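Local coordinates for A rubisco-like protein (Burkholderia fungorum, PDB 3NWR), which probably carries out enolase-type chemistry related to that of rubisco, using a TIM-barrel catalytic domain that bears a carboxylated lysine, at residues 402-406 / 407-411. Residues are numbered along the deposited sequence; the frame is centred on the assembly and turned at random.
Sequences WAAVQ and AGTPL
With chi1 of V405 at -51°, CG1 stands beside the backbone N and anti to the carbonyl carbon, and there it meets L411, whose CD1 lies 3.5 Å from V405 CG1. The same methyl, L411 CD1, rests 4.0 Å from A404 CB, and a single methyl of the long leucine side chain therefore touches two successive residues of the helix it follows. T409 is turned differently: OG1 is anti to the backbone N (chi1 -176°), which leaves CG2 between N and the carbonyl carbon. From that position T409 CG2 lies against the end of the helix, 3.5 Å from A404 O, with A404 CB a little farther off at 3.9 Å. The small side chain of A404 suits this place, because the returning chain passes close by and T409 O comes to 3.6 Å from A404 CB.

The turn itself is a Schellman motif. T409 N donates to A404 O at 3.0 Å, from a position tilted out of the carbonyl plane, while G408 N makes a weak bond to V405 O inside that wider loop. G408, the C-prime residue, has a positive phi of 89°; a CB there would press on the carbonyl oxygen of the preceding residue, a strain that glycine avoids. One step earlier, A407 N keeps the helical bond to A403 O at 3.0 Å.

Outside the turn, Q406 runs extended beyond CG, and its NE2 hydrogen-bonds D160 O. Around this end of helix 391-407, in the catalytic domain, V405 and W402 pack on helix 364-371, the W402 ring lies edge-to-face with F378 of strand 377-379, and A404 and T409 touch Y414 of helix 411-414.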
loop_
_atom_site.group_PDB
_atom_site.type_symbol
_atom_site.label_atom_id
_atom_site.label_comp_id
_atom_site.label_asym_id
_atom_site.label_seq_id
_atom_site.Cartn_x
_atom_site.Cartn_y
_atom_site.Cartn_z
ATOM N N TRP A 402 -21.472 28.782 -3.262
ATOM C CA TRP A 402 -22.140 27.955 -2.264
ATOM C C TRP A 402 -23.455 28.569 -1.775
ATOM O O TRP A 402 -24.456 27.863 -1.648
ATOM C CB TRP A 402 -21.191 27.617 -1.102
ATOM C CG TRP A 402 -20.259 26.516 -1.506
ATOM C CD1 TRP A 402 -18.924 26.615 -1.773
ATOM C CD2 TRP A 402 -20.616 25.150 -1.748
ATOM N NE1 TRP A 402 -18.423 25.389 -2.152
ATOM C CE2 TRP A 402 -19.439 24.472 -2.141
ATOM C CE3 TRP A 402 -21.812 24.429 -1.652
ATOM C CZ2 TRP A 402 -19.429 23.117 -2.457
ATOM C CZ3 TRP A 402 -21.802 23.078 -1.971
ATOM C CH2 TRP A 402 -20.610 22.431 -2.355
ATOM N N ALA A 403 -23.458 29.874 -1.523
ATOM C CA ALA A 403 -24.690 30.561 -1.136
ATOM C C ALA A 403 -25.778 30.375 -2.202
ATOM O O ALA A 403 -26.940 30.108 -1.884
ATOM C CB ALA A 403 -24.417 32.028 -0.891
ATOM N N ALA A 404 -25.387 30.495 -3.467
ATOM C CA ALA A 404 -26.324 30.324 -4.577
ATOM C C ALA A 404 -26.945 28.933 -4.597
ATOM O O ALA A 404 -28.166 28.775 -4.646
ATOM C CB ALA A 404 -25.629 30.610 -5.899
ATOM N N VAL A 405 -26.109 27.900 -4.557
ATOM C CA VAL A 405 -26.656 26.552 -4.698
ATOM C C VAL A 405 -27.507 26.158 -3.496
ATOM O O VAL A 405 -28.503 25.450 -3.634
ATOM C CB VAL A 405 -25.573 25.486 -5.012
ATOM C CG1 VAL A 405 -24.724 25.949 -6.184
ATOM C CG2 VAL A 405 -24.701 25.198 -3.787
ATOM N N GLN A 406 -27.125 26.630 -2.318
ATOM C CA GLN A 406 -27.892 26.335 -1.115
ATOM C C GLN A 406 -29.252 27.036 -1.134
ATOM O O GLN A 406 -30.223 26.517 -0.586
ATOM C CB GLN A 406 -27.088 26.699 0.138
ATOM C CG GLN A 406 -25.856 25.814 0.331
ATOM C CD GLN A 406 -25.019 26.210 1.537
ATOM O OE1 GLN A 406 -23.804 26.377 1.431
ATOM N NE2 GLN A 406 -25.667 26.363 2.687
ATOM N N ALA A 407 -29.310 28.197 -1.785
ATOM C CA ALA A 407 -30.562 28.942 -1.930
ATOM C C ALA A 407 -31.368 28.432 -3.118
ATOM O O ALA A 407 -32.531 28.791 -3.282
ATOM C CB ALA A 407 -30.288 30.434 -2.073
ATOM N N GLY A 408 -30.748 27.614 -3.959
ATOM C CA GLY A 408 -31.442 27.029 -5.093
ATOM C C GLY A 408 -31.411 27.864 -6.357
ATOM O O GLY A 408 -32.136 27.578 -7.313
ATOM N N THR A 409 -30.567 28.886 -6.393
ATOM C CA THR A 409 -30.542 29.763 -7.560
ATOM C C THR A 409 -29.343 29.442 -8.463
ATOM O O THR A 409 -28.227 29.233 -7.982
ATOM C CB THR A 409 -30.587 31.247 -7.145
ATOM O OG1 THR A 409 -30.655 32.081 -8.309
ATOM C CG2 THR A 409 -29.371 31.616 -6.341
ATOM N N PRO A 410 -29.564 29.371 -9.785
ATOM C CA PRO A 410 -28.433 29.035 -10.662
ATOM C C PRO A 410 -27.282 30.032 -10.550
ATOM O O PRO A 410 -27.512 31.231 -10.387
ATOM C CB PRO A 410 -29.052 29.106 -12.071
ATOM C CG PRO A 410 -30.513 28.845 -11.851
ATOM C CD PRO A 410 -30.824 29.527 -10.535
ATOM N N LEU A 411 -26.047 29.555 -10.664
ATOM C CA LEU A 411 -24.889 30.451 -10.535
ATOM C C LEU A 411 -24.922 31.678 -11.459
ATOM O O LEU A 411 -24.629 32.783 -11.018
ATOM C CB LEU A 411 -23.561 29.685 -10.711
ATOM C CG LEU A 411 -22.866 29.253 -9.418
ATOM C CD1 LEU A 411 -23.732 28.318 -8.610
ATOM C CD2 LEU A 411 -21.546 28.584 -9.760
#